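Local atomic coordinates of betaine aldehyde dehydrogenase (Staphylococcus aureus subsp. aureus COL, PDB entry 4QTO), a protein that catalyses the NAD-dependent oxidation of betaine aldehyde to glycine betaine. Residues Ser188-Pro193 with Leu252-Gly257; Ala277-Gly282 with Ala478-Tyr483; Met141-Leu146 with Glu495-Tyr500; Val202-Glu207 with Asp242-His247. All coordinates share one frame; numbering follows the deposited sequence. Where two conformers were deposited one is given.

Overall arrangement
Interactions 1, 2 and 4 all reach one mixed sheet of the Rossmann-type domain, in which strands 252-256 and 275-279 are adjacent. Interaction 4 is nested in the loop closed by interaction 1; interaction 2 follows in series, and interaction 3 encloses them all. The centre of interaction 1 lies about 11 to 12 Å from each of the other three centres, and it touches all of them; interactions 3 and 4, with centres about 22 Å apart, do not meet. Helix 183-197 and helix 237-246 thus pack against the sheet, while interactions 2 and 3 extend the packing toward neighbouring subunits. One sheet serves in this way as common ground for contacts distant in sequence.

Interaction 1 of 4, residues Ser188-Pro193 with Leu252-Gly257; sequences SWKIAP and LVSFTG
The ammonium group of Lys190 bridges two strand hydroxyls, donating hydrogen bonds to Ser254 OG and Thr256 OG1, each 2.9 Å from Lys190 NZ. Its charge is met by a third partner, Glu491 OE2, in a salt bridge, so a buried lysine end is gripped by two neutral oxygens and one carboxylate. Ser254 and Thr256 can share this task because alternate residues of a strand send their side chains to the same side; Phe255, between them, points the other way.

The lysine chain runs out straight from the helix and turns at its last torsion (chi4 -61°), which brings NZ between the two hydroxyls. On the way the methylenes pack against the same oxygens: Lys190 CD lies 3.7 Å from Ser254 OG, and Lys190 CE is 3.5 Å from Thr256 OG1. The backbones themselves stay well apart, their axes 10.3 Å from each other and running nearly antiparallel at 155°.

In the Rossmann-type domain, helix 183-197 thus faces strand 252-256, which lies in the sheet between strands 162-177 and 275-279. Elsewhere on the helix surface, Ser188 and Ala192 pack against helix 126-146.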
loop_
_atom_site.group_PDB
_atom_site.type_symbol
_atom_site.label_atom_id
_atom_site.label_comp_id
_atom_site.label_asym_id
_atom_site.label_seq_id
_atom_site.Cartn_x
_atom_site.Cartn_y
_atom_site.Cartn_z
ATOM N N SER A 188 -14.658 -6.164 -20.979
ATOM C CA SER A 188 -13.580 -6.793 -20.184
ATOM C C SER A 188 -13.179 -5.935 -18.992
ATOM O O SER A 188 -12.853 -6.432 -17.912
ATOM C CB SER A 188 -12.343 -7.149 -21.015
ATOM O OG SER A 188 -11.554 -6.014 -21.404
ATOM N N TRP A 189 -13.179 -4.616 -19.177
ATOM C CA TRP A 189 -12.801 -3.701 -18.095
ATOM C C TRP A 189 -13.730 -3.768 -16.883
ATOM O O TRP A 189 -13.324 -3.461 -15.762
ATOM C CB TRP A 189 -12.772 -2.258 -18.612
ATOM C CG TRP A 189 -11.663 -1.901 -19.572
ATOM C CD1 TRP A 189 -10.876 -2.743 -20.292
ATOM C CD2 TRP A 189 -11.329 -0.573 -20.009
ATOM N NE1 TRP A 189 -10.029 -2.014 -21.095
ATOM C CE2 TRP A 189 -10.281 -0.678 -20.914
ATOM C CE3 TRP A 189 -11.797 0.702 -19.656
ATOM C CZ2 TRP A 189 -9.715 0.436 -21.528
ATOM C CZ3 TRP A 189 -11.204 1.816 -20.251
ATOM C CH2 TRP A 189 -10.184 1.658 -21.164
ATOM N N LYS A 190 -14.972 -4.140 -17.130
ATOM C CA LYS A 190 -15.982 -4.283 -16.113
ATOM C C LYS A 190 -16.096 -5.716 -15.578
ATOM O O LYS A 190 -16.128 -5.931 -14.353
ATOM C CB LYS A 190 -17.343 -3.788 -16.651
ATOM C CG LYS A 190 -17.322 -2.350 -17.184
ATOM C CD LYS A 190 -18.712 -1.871 -17.523
ATOM C CE LYS A 190 -18.753 -0.532 -18.234
ATOM N NZ LYS A 190 -18.177 0.567 -17.446
ATOM N N ILE A 191 -16.112 -6.709 -16.476
ATOM C CA ILE A 191 -16.287 -8.087 -16.063
ATOM C C ILE A 191 -15.115 -8.570 -15.242
ATOM O O ILE A 191 -15.298 -9.238 -14.202
ATOM C CB ILE A 191 -16.421 -9.013 -17.287
ATOM C CG1 ILE A 191 -17.755 -8.747 -17.999
ATOM C CG2 ILE A 191 -16.369 -10.463 -16.892
ATOM C CD1 ILE A 191 -17.778 -9.323 -19.392
ATOM N N ALA A 192 -13.897 -8.259 -15.684
ATOM C CA ALA A 192 -12.723 -8.840 -15.033
ATOM C C ALA A 192 -12.640 -8.526 -13.545
ATOM O O ALA A 192 -12.476 -9.450 -12.720
ATOM C CB ALA A 192 -11.455 -8.469 -15.765
ATOM N N PRO A 193 -12.746 -7.243 -13.139
ATOM C CA PRO A 193 -12.695 -6.991 -11.694
ATOM C C PRO A 193 -13.916 -7.476 -10.952
ATOM O O PRO A 193 -13.811 -7.881 -9.806
ATOM C CB PRO A 193 -12.554 -5.463 -11.609
ATOM C CG PRO A 193 -13.144 -4.960 -12.899
ATOM C CD PRO A 193 -12.696 -5.985 -13.908
ATOM N N LEU A 252 -23.845 -1.282 -7.329
ATOM C CA LEU A 252 -23.013 -0.422 -8.174
ATOM C C LEU A 252 -23.558 -0.465 -9.588
ATOM O O LEU A 252 -23.826 -1.550 -10.120
ATOM C CB LEU A 252 -21.559 -0.925 -8.214
ATOM C CG LEU A 252 -20.606 -0.274 -9.237
ATOM C CD1 LEU A 252 -20.294 1.156 -8.877
ATOM C CD2 LEU A 252 -19.333 -1.090 -9.374
ATOM N N VAL A 253 -23.704 0.714 -10.180
ATOM C CA VAL A 253 -24.062 0.855 -11.596
ATOM C C VAL A 253 -22.797 1.390 -12.280
ATOM O O VAL A 253 -22.277 2.451 -11.905
ATOM C CB VAL A 253 -25.197 1.867 -11.805
ATOM C CG1 VAL A 253 -25.493 1.997 -13.309
ATOM C CG2 VAL A 253 -26.405 1.452 -11.024
ATOM N N SER A 254 -22.276 0.650 -13.255
ATOM C CA SER A 254 -21.075 1.026 -14.004
ATOM C C SER A 254 -21.484 1.258 -15.471
ATOM O O SER A 254 -21.842 0.300 -16.144
ATOM C CB SER A 254 -19.987 -0.034 -13.911
ATOM O OG SER A 254 -18.839 0.380 -14.642
ATOM N N PHE A 255 -21.374 2.487 -15.944
ATOM C CA PHE A 255 -21.843 2.866 -17.292
ATOM C C PHE A 255 -20.750 3.577 -18.065
ATOM O O PHE A 255 -20.084 4.457 -17.528
ATOM C CB PHE A 255 -23.046 3.783 -17.159
ATOM C CG PHE A 255 -23.461 4.436 -18.442
ATOM C CD1 PHE A 255 -24.320 3.796 -19.325
ATOM C CD2 PHE A 255 -22.976 5.688 -18.781
ATOM C CE1 PHE A 255 -24.685 4.400 -20.506
ATOM C CE2 PHE A 255 -23.363 6.302 -19.955
ATOM C CZ PHE A 255 -24.212 5.655 -20.819
ATOM N N THR A 256 -20.562 3.153 -19.313
ATOM C CA THR A 256 -19.652 3.795 -20.230
ATOM C C THR A 256 -20.500 4.146 -21.460
ATOM O O THR A 256 -21.140 3.259 -22.028
ATOM C CB THR A 256 -18.478 2.881 -20.596
ATOM O OG1 THR A 256 -17.719 2.610 -19.398
ATOM C CG2 THR A 256 -17.574 3.561 -21.611
ATOM N N GLY A 257 -20.534 5.421 -21.803
ATOM C CA GLY A 257 -21.364 5.891 -22.911
ATOM C C GLY A 257 -21.472 7.394 -22.967
ATOM O O GLY A 257 -20.594 8.087 -22.509
#

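Interaction 2 of 4, residues Ala277-Gly282 with Ala478-Tyr483; sequences ALELGG and APWGGY
Glu279 stretches from the end of a strand to the indole of Trp480, and its side chain can be traced atom by atom. CB lies beside Thr256 of the adjacent strand 252-256. From there CG leaves roughly anti to the backbone N (chi1 -152°), and a bend at chi2 turns the carboxylate so that its two oxygens serve different partners. Glu279 CD comes within 4.0 Å of Trp480 NE1. OE1 then accepts a hydrogen bond from the indole N-H, with Trp480 NE1 3.1 Å from Glu279 OE1 and an N-H...O angle of 158°. The acceptor lies almost exactly in the indole plane, at the ring edge, yet the N-H arrives from above the carboxylate, 40° out of its plane. OE2 turns back to its own segment, where Gly281 N donates to Glu279 OE2 over 2.9 Å. Two bonds thus fix the rotation of the carboxylate in this conformer, one of two deposited.

A water adds a second link, donating to Leu278 O and accepting from Gly482 N.

Residues 279-282 spell the Glu-Leu-Gly-Gly signature of aldehyde dehydrogenases, and a bound PEG fragment lies about 8 Å from the Glu279 side chain. Trp480 stacks edge-to-face with Trp189 and also touches Thr465 and Trp467 of strand 465-468. Tyr483 OH bonds to Glu169 of a second subunit. The loop 478-483 therefore spans from strand 275-279, which pairs with strands 252-256 and 487-488, to an outermost strand of the other sheet.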
loop_
_atom_site.group_PDB
_atom_site.type_symbol
_atom_site.label_atom_id
_atom_site.label_comp_id
_atom_site.label_asym_id
_atom_site.label_seq_id
_atom_site.Cartn_x
_atom_site.Cartn_y
_atom_site.Cartn_z
ATOM N N ALA A 277 -20.275 4.476 -11.240
ATOM C CA ALA A 277 -18.969 4.575 -11.915
ATOM C C ALA A 277 -19.370 4.945 -13.351
ATOM O O ALA A 277 -20.203 4.263 -13.955
ATOM C CB ALA A 277 -18.174 3.290 -11.883
ATOM N N LEU A 278 -18.866 6.069 -13.837
ATOM C CA LEU A 278 -19.207 6.577 -15.172
ATOM C C LEU A 278 -17.974 6.935 -15.992
ATOM O O LEU A 278 -17.028 7.502 -15.462
ATOM C CB LEU A 278 -20.024 7.871 -15.050
ATOM C CG LEU A 278 -21.320 7.807 -14.244
ATOM C CD1 LEU A 278 -21.871 9.205 -14.054
ATOM C CD2 LEU A 278 -22.346 6.904 -14.877
ATOM N N GLU A 279 -17.999 6.600 -17.283
ATOM C CA GLU A 279 -16.951 7.041 -18.219
ATOM C C GLU A 279 -17.731 7.570 -19.404
ATOM O O GLU A 279 -18.416 6.811 -20.104
ATOM C CB GLU A 279 -15.970 5.981 -18.627
ATOM C CG GLU A 279 -14.584 6.559 -18.985
ATOM C CD GLU A 279 -14.348 6.863 -20.454
ATOM O OE1 GLU A 279 -13.500 6.171 -21.055
ATOM O OE2 GLU A 279 -15.016 7.732 -21.037
ATOM N N LEU A 280 -17.632 8.873 -19.608
ATOM C CA LEU A 280 -18.452 9.579 -20.578
ATOM C C LEU A 280 -17.793 10.306 -21.739
ATOM O O LEU A 280 -18.430 11.144 -22.376
ATOM C CB LEU A 280 -19.287 10.576 -19.804
ATOM C CG LEU A 280 -20.024 10.057 -18.565
ATOM C CD1 LEU A 280 -20.798 11.170 -17.861
ATOM C CD2 LEU A 280 -20.969 8.942 -18.927
ATOM N N GLY A 281 -16.564 9.970 -22.033
ATOM C CA GLY A 281 -15.921 10.600 -23.181
ATOM C C GLY A 281 -15.245 11.886 -22.814
ATOM O O GLY A 281 -15.173 12.253 -21.655
ATOM N N GLY A 282 -14.732 12.569 -23.813
ATOM C CA GLY A 282 -13.992 13.771 -23.576
ATOM C C GLY A 282 -13.772 14.657 -24.785
ATOM O O GLY A 282 -14.202 14.369 -25.865
ATOM N N ALA A 478 -2.708 0.445 -15.114
ATOM C CA ALA A 478 -2.899 1.855 -14.678
ATOM C C ALA A 478 -4.352 2.274 -14.794
ATOM O O ALA A 478 -5.009 1.954 -15.783
ATOM C CB ALA A 478 -2.032 2.763 -15.546
ATOM N N PRO A 479 -4.859 3.052 -13.835
ATOM C CA PRO A 479 -6.258 3.492 -13.848
ATOM C C PRO A 479 -6.552 4.502 -14.927
ATOM O O PRO A 479 -5.688 5.319 -15.282
ATOM C CB PRO A 479 -6.436 4.128 -12.483
ATOM C CG PRO A 479 -5.065 4.646 -12.144
ATOM C CD PRO A 479 -4.139 3.537 -12.643
ATOM N N TRP A 480 -7.760 4.402 -15.462
ATOM C CA TRP A 480 -8.260 5.233 -16.559
ATOM C C TRP A 480 -9.605 5.826 -16.176
ATOM O O TRP A 480 -10.492 5.093 -15.701
ATOM C CB TRP A 480 -8.448 4.332 -17.761
ATOM C CG TRP A 480 -9.055 4.974 -18.966
ATOM C CD1 TRP A 480 -10.382 5.113 -19.254
ATOM C CD2 TRP A 480 -8.341 5.636 -20.016
ATOM N NE1 TRP A 480 -10.535 5.801 -20.423
ATOM C CE2 TRP A 480 -9.298 6.127 -20.922
ATOM C CE3 TRP A 480 -6.981 5.839 -20.287
ATOM C CZ2 TRP A 480 -8.937 6.823 -22.075
ATOM C CZ3 TRP A 480 -6.619 6.503 -21.426
ATOM C CH2 TRP A 480 -7.599 6.998 -22.320
ATOM N N GLY A 481 -9.780 7.122 -16.385
ATOM C CA GLY A 481 -11.052 7.754 -16.068
ATOM C C GLY A 481 -10.962 9.252 -16.126
ATOM O O GLY A 481 -9.888 9.809 -16.362
ATOM N N GLY A 482 -12.083 9.912 -15.890
ATOM C CA GLY A 482 -12.069 11.332 -16.113
ATOM C C GLY A 482 -12.312 12.276 -14.990
ATOM O O GLY A 482 -13.000 11.934 -14.022
ATOM N N TYR A 483 -11.630 13.409 -15.076
ATOM C CA TYR A 483 -11.950 14.556 -14.230
ATOM C C TYR A 483 -13.230 15.180 -14.775
ATOM O O TYR A 483 -13.632 14.946 -15.935
ATOM C CB TYR A 483 -10.840 15.628 -14.290
ATOM C CG TYR A 483 -9.491 15.406 -13.626
ATOM C CD1 TYR A 483 -8.774 14.212 -13.759
ATOM C CD2 TYR A 483 -8.902 16.437 -12.889
ATOM C CE1 TYR A 483 -7.512 14.045 -13.192
ATOM C CE2 TYR A 483 -7.634 16.281 -12.322
ATOM C CZ TYR A 483 -6.948 15.087 -12.490
ATOM O OH TYR A 483 -5.674 14.903 -11.955
HETATM O O HOH W 1 -14.235 8.096 -15.006
#

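Interaction 3 of 4, residues Met141-Leu146 with Glu495-Tyr500; sequences MYFAGL and EGLEEY
Leu497 is the residue through which the short helix 493-498 meets Phe143 and Leu146 of helix 126-146. Along the second segment, Glu495 comes first; its OE2 is turned to Ser503 of a second subunit. Next, Leu497 sends its two methyls to different partners. CG stands anti to the backbone N (chi1 -174°), which carries the branch point out toward the other helix. Leu497 CD1 comes within 3.9 Å of Phe143 CD1, meeting the ring obliquely, as the two side chains slide past each other in opposite directions. At the root of the same side chain, Leu497 CB is 4.1 Å from Phe143 CE1. The other methyl meets Leu146 tip to tip, Leu497 CD2 lying 3.9 Å from Leu146 CD2. Phe143 is steadied from its own helix as well, for Tyr142 CD2 sits 3.9 Å above the centre of its ring.

Further on, Glu499 OE2 accepts a bond from Arg490 N. Tyr500 N returns to Leu497 O at 2.9 Å, while Tyr500 OH is bonded to Gln176 and its ring packs on Pro193 and Ala194.

The contact is a small apolar helix-helix interface of the aldehyde dehydrogenase fold: a long helix meets the short one that leads into strand 501-509, which runs antiparallel to strand 162-177 in the Rossmann-type sheet.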
loop_
_atom_site.group_PDB
_atom_site.type_symbol
_atom_site.label_atom_id
_atom_site.label_comp_id
_atom_site.label_asym_id
_atom_site.label_seq_id
_atom_site.Cartn_x
_atom_site.Cartn_y
_atom_site.Cartn_z
ATOM N N MET A 141 -5.988 -11.178 -17.689
ATOM C CA MET A 141 -4.829 -11.773 -17.005
ATOM C C MET A 141 -4.380 -10.912 -15.838
ATOM O O MET A 141 -4.014 -11.443 -14.784
ATOM C CB MET A 141 -3.664 -12.010 -17.952
ATOM C CG MET A 141 -2.595 -12.916 -17.356
ATOM S SD MET A 141 -3.177 -14.600 -17.058
ATOM C CE MET A 141 -3.423 -15.066 -18.792
ATOM N N TYR A 142 -4.432 -9.590 -16.003
ATOM C CA TYR A 142 -4.051 -8.660 -14.944
ATOM C C TYR A 142 -4.937 -8.825 -13.701
ATOM O O TYR A 142 -4.432 -9.010 -12.589
ATOM C CB TYR A 142 -4.144 -7.200 -15.430
ATOM C CG TYR A 142 -3.872 -6.192 -14.325
ATOM C CD1 TYR A 142 -2.565 -5.849 -13.966
ATOM C CD2 TYR A 142 -4.927 -5.595 -13.617
ATOM C CE1 TYR A 142 -2.320 -4.925 -12.944
ATOM C CE2 TYR A 142 -4.684 -4.715 -12.596
ATOM C CZ TYR A 142 -3.392 -4.373 -12.266
ATOM O OH TYR A 142 -3.167 -3.449 -11.259
ATOM N N PHE A 143 -6.257 -8.809 -13.911
ATOM C CA PHE A 143 -7.202 -8.960 -12.816
ATOM C C PHE A 143 -7.172 -10.360 -12.191
ATOM O O PHE A 143 -7.364 -10.491 -10.988
ATOM C CB PHE A 143 -8.603 -8.514 -13.221
ATOM C CG PHE A 143 -8.717 -7.027 -13.287
ATOM C CD1 PHE A 143 -8.684 -6.277 -12.129
ATOM C CD2 PHE A 143 -8.790 -6.352 -14.503
ATOM C CE1 PHE A 143 -8.738 -4.882 -12.163
ATOM C CE2 PHE A 143 -8.864 -4.980 -14.541
ATOM C CZ PHE A 143 -8.839 -4.235 -13.372
ATOM N N ALA A 144 -6.915 -11.390 -13.016
ATOM C CA ALA A 144 -6.721 -12.743 -12.485
ATOM C C ALA A 144 -5.575 -12.741 -11.470
ATOM O O ALA A 144 -5.679 -13.338 -10.376
ATOM C CB ALA A 144 -6.404 -13.713 -13.590
ATOM N N GLY A 145 -4.470 -12.086 -11.825
ATOM C CA GLY A 145 -3.334 -11.999 -10.952
ATOM C C GLY A 145 -3.528 -11.114 -9.741
ATOM O O GLY A 145 -2.867 -11.308 -8.733
ATOM N N LEU A 146 -4.435 -10.144 -9.820
ATOM C CA LEU A 146 -4.660 -9.249 -8.713
ATOM C C LEU A 146 -5.633 -9.822 -7.657
ATOM O O LEU A 146 -5.644 -9.368 -6.493
ATOM C CB LEU A 146 -5.230 -7.922 -9.234
ATOM C CG LEU A 146 -5.312 -6.743 -8.291
ATOM C CD1 LEU A 146 -3.952 -6.448 -7.686
ATOM C CD2 LEU A 146 -5.828 -5.515 -9.043
ATOM N N GLU A 495 -7.101 0.734 -8.587
ATOM C CA GLU A 495 -8.231 1.594 -8.340
ATOM C C GLU A 495 -9.495 1.060 -9.044
ATOM O O GLU A 495 -10.611 1.158 -8.529
ATOM C CB GLU A 495 -7.875 3.031 -8.764
ATOM C CG GLU A 495 -8.737 4.121 -8.194
ATOM C CD GLU A 495 -8.150 5.529 -8.392
ATOM O OE1 GLU A 495 -8.908 6.495 -8.202
ATOM O OE2 GLU A 495 -6.953 5.632 -8.725
ATOM N N GLY A 496 -9.342 0.498 -10.226
ATOM C CA GLY A 496 -10.462 -0.098 -10.941
ATOM C C GLY A 496 -11.051 -1.260 -10.152
ATOM O O GLY A 496 -12.277 -1.448 -10.088
ATOM N N LEU A 497 -10.189 -2.089 -9.593
ATOM C CA LEU A 497 -10.641 -3.225 -8.772
ATOM C C LEU A 497 -11.442 -2.699 -7.559
ATOM O O LEU A 497 -12.445 -3.283 -7.171
ATOM C CB LEU A 497 -9.434 -4.038 -8.248
ATOM C CG LEU A 497 -9.818 -5.314 -7.499
ATOM C CD1 LEU A 497 -9.954 -6.453 -8.474
ATOM C CD2 LEU A 497 -8.769 -5.667 -6.456
ATOM N N GLU A 498 -10.976 -1.596 -6.978
ATOM C CA GLU A 498 -11.613 -1.012 -5.793
ATOM C C GLU A 498 -13.057 -0.570 -5.982
ATOM O O GLU A 498 -13.813 -0.526 -5.021
ATOM C CB GLU A 498 -10.755 0.130 -5.235
ATOM C CG GLU A 498 -9.461 -0.406 -4.660
ATOM C CD GLU A 498 -8.451 0.652 -4.228
ATOM O OE1 GLU A 498 -8.675 1.862 -4.431
ATOM O OE2 GLU A 498 -7.415 0.231 -3.691
ATOM N N GLU A 499 -13.463 -0.283 -7.217
ATOM C CA GLU A 499 -14.842 0.078 -7.483
ATOM C C GLU A 499 -15.746 -1.109 -7.143
ATOM O O GLU A 499 -16.925 -0.920 -6.789
ATOM C CB GLU A 499 -15.140 0.422 -8.944
ATOM C CG GLU A 499 -14.369 1.612 -9.482
ATOM C CD GLU A 499 -14.858 2.959 -8.989
ATOM O OE1 GLU A 499 -16.038 3.041 -8.542
ATOM O OE2 GLU A 499 -14.015 3.925 -9.032
ATOM N N TYR A 500 -15.179 -2.332 -7.220
ATOM C CA TYR A 500 -15.913 -3.571 -7.007
ATOM C C TYR A 500 -15.775 -4.136 -5.593
ATOM O O TYR A 500 -16.200 -5.277 -5.341
ATOM C CB TYR A 500 -15.543 -4.606 -8.088
ATOM C CG TYR A 500 -16.059 -4.171 -9.460
ATOM C CD1 TYR A 500 -15.310 -3.367 -10.311
ATOM C CD2 TYR A 500 -17.327 -4.531 -9.873
ATOM C CE1 TYR A 500 -15.836 -2.900 -11.507
ATOM C CE2 TYR A 500 -17.855 -4.081 -11.068
ATOM C CZ TYR A 500 -17.110 -3.274 -11.878
ATOM O OH TYR A 500 -17.637 -2.803 -13.074
#

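Interaction 4 of 4, residues Val202-Glu207 with Asp242-His247; sequences VMKPSE and DVMSGH
Strand 202-204 and helix 242-246 run at 141° to each other, their axes 10.6 Å apart, and Val202 and Met244 have the nearest CA atoms. The helix belongs to a beta-alpha-beta crossover of the Rossmann-type domain: helix 237-246 links strand 230-232 to strand 252-256 and packs over the strands between, 200-204 and 162-177.

Met244 makes the whole contact from the helix side, in one of its two deposited conformers. Its chain extends to the sulfur and then bends at chi3 (69°), which lays the methyl against the strand. Met244 CE touches Val202 O at 3.6 Å and Val202 CG1 at 4.1 Å. The sulfur meets the next inward-facing residue, with Met244 SD 3.6 Å from Lys204 CB, the two side chains crossing at about a right angle. Met203 lies between these two and points to the opposite face, where it packs on Ile191 of helix 183-197.

Beyond its methylenes, Lys204 folds away from the helix, bent at chi3 and chi4. NZ donates to Gly235 O and makes a long salt bridge with Glu207. It also donates to its neighbour in sequence: Lys204 NZ lies 2.8 Å from Pro205 O, approaching from above the carbonyl plane.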
loop_
_atom_site.group_PDB
_atom_site.type_symbol
_atom_site.label_atom_id
_atom_site.label_comp_id
_atom_site.label_asym_id
_atom_site.label_seq_id
_atom_site.Cartn_x
_atom_site.Cartn_y
_atom_site.Cartn_z
ATOM N N VAL A 202 -24.749 -8.123 -13.949
ATOM C CA VAL A 202 -25.719 -8.099 -15.049
ATOM C C VAL A 202 -25.189 -7.096 -16.052
ATOM O O VAL A 202 -25.078 -5.890 -15.749
ATOM C CB VAL A 202 -27.143 -7.707 -14.612
ATOM C CG1 VAL A 202 -28.103 -7.781 -15.817
ATOM C CG2 VAL A 202 -27.660 -8.585 -13.489
ATOM N N MET A 203 -24.863 -7.567 -17.255
ATOM C CA MET A 203 -24.309 -6.714 -18.297
ATOM C C MET A 203 -25.246 -6.541 -19.454
ATOM O O MET A 203 -25.954 -7.491 -19.827
ATOM C CB MET A 203 -23.004 -7.321 -18.833
ATOM C CG MET A 203 -22.428 -6.548 -20.008
ATOM S SD MET A 203 -20.701 -6.910 -20.430
ATOM C CE MET A 203 -19.893 -6.044 -19.098
ATOM N N LYS A 204 -25.285 -5.324 -20.004
ATOM C CA LYS A 204 -26.072 -5.032 -21.204
ATOM C C LYS A 204 -25.185 -4.285 -22.169
ATOM O O LYS A 204 -24.799 -3.149 -21.892
ATOM C CB LYS A 204 -27.319 -4.194 -20.919
ATOM C CG LYS A 204 -28.214 -4.024 -22.161
ATOM C CD LYS A 204 -29.121 -2.824 -22.073
ATOM C CE LYS A 204 -28.455 -1.571 -22.602
ATOM N NZ LYS A 204 -28.242 -1.597 -24.091
ATOM N N PRO A 205 -24.836 -4.909 -23.308
ATOM C CA PRO A 205 -24.023 -4.202 -24.309
ATOM C C PRO A 205 -24.875 -3.235 -25.110
ATOM O O PRO A 205 -26.118 -3.251 -25.008
ATOM C CB PRO A 205 -23.502 -5.332 -25.193
ATOM C CG PRO A 205 -24.605 -6.354 -25.138
ATOM C CD PRO A 205 -25.164 -6.277 -23.746
ATOM N N SER A 206 -24.229 -2.386 -25.904
ATOM C CA SER A 206 -24.941 -1.459 -26.744
ATOM C C SER A 206 -25.886 -2.260 -27.626
ATOM O O SER A 206 -25.509 -3.313 -28.166
ATOM C CB SER A 206 -23.990 -0.676 -27.628
ATOM O OG SER A 206 -24.755 0.157 -28.500
ATOM N N GLU A 207 -27.098 -1.758 -27.799
ATOM C CA GLU A 207 -28.109 -2.468 -28.562
ATOM C C GLU A 207 -27.664 -2.721 -29.993
ATOM O O GLU A 207 -28.077 -3.687 -30.599
ATOM C CB GLU A 207 -29.464 -1.721 -28.510
ATOM C CG GLU A 207 -29.477 -0.359 -29.145
ATOM C CD GLU A 207 -28.987 0.751 -28.245
ATOM O OE1 GLU A 207 -28.463 0.497 -27.118
ATOM O OE2 GLU A 207 -29.141 1.908 -28.693
ATOM N N ASP A 242 -33.494 1.949 -17.250
ATOM C CA ASP A 242 -34.011 2.427 -15.982
ATOM C C ASP A 242 -34.012 1.355 -14.908
ATOM O O ASP A 242 -33.724 1.640 -13.734
ATOM C CB ASP A 242 -35.398 3.040 -16.132
ATOM C CG ASP A 242 -35.364 4.421 -16.783
ATOM O OD1 ASP A 242 -34.267 5.026 -16.925
ATOM O OD2 ASP A 242 -36.455 4.896 -17.142
ATOM N N VAL A 243 -34.367 0.107 -15.262
ATOM C CA VAL A 243 -34.304 -0.967 -14.270
ATOM C C VAL A 243 -32.867 -1.256 -13.855
ATOM O O VAL A 243 -32.576 -1.427 -12.673
ATOM C CB VAL A 243 -34.971 -2.274 -14.816
ATOM C CG1 VAL A 243 -34.693 -3.488 -13.940
ATOM C CG2 VAL A 243 -36.459 -2.067 -14.966
ATOM N N MET A 244 -31.953 -1.264 -14.814
ATOM C CA MET A 244 -30.558 -1.549 -14.498
ATOM C C MET A 244 -29.901 -0.499 -13.623
ATOM O O MET A 244 -29.027 -0.825 -12.818
ATOM C CB MET A 244 -29.752 -1.770 -15.764
ATOM C CG MET A 244 -30.216 -3.029 -16.482
ATOM S SD MET A 244 -29.212 -3.402 -17.934
ATOM C CE MET A 244 -27.671 -3.869 -17.093
ATOM N N SER A 245 -30.341 0.750 -13.741
ATOM C CA SER A 245 -29.744 1.806 -12.921
ATOM C C SER A 245 -30.549 2.125 -11.671
ATOM O O SER A 245 -30.003 2.703 -10.726
ATOM C CB SER A 245 -29.556 3.081 -13.720
ATOM O OG SER A 245 -30.780 3.506 -14.292
ATOM N N GLY A 246 -31.817 1.760 -11.640
ATOM C CA GLY A 246 -32.700 2.155 -10.552
ATOM C C GLY A 246 -33.229 1.088 -9.625
ATOM O O GLY A 246 -34.056 1.391 -8.768
ATOM N N HIS A 247 -32.803 -0.162 -9.806
ATOM C CA HIS A 247 -33.317 -1.250 -8.990
ATOM C C HIS A 247 -32.698 -1.241 -7.593
ATOM O O HIS A 247 -31.474 -1.003 -7.424
ATOM C CB HIS A 247 -33.062 -2.593 -9.666
ATOM C CG HIS A 247 -33.947 -3.680 -9.172
ATOM N ND1 HIS A 247 -33.713 -4.334 -7.986
ATOM C CD2 HIS A 247 -35.102 -4.183 -9.658
ATOM C CE1 HIS A 247 -34.668 -5.218 -7.780
ATOM N NE2 HIS A 247 -35.522 -5.154 -8.789
#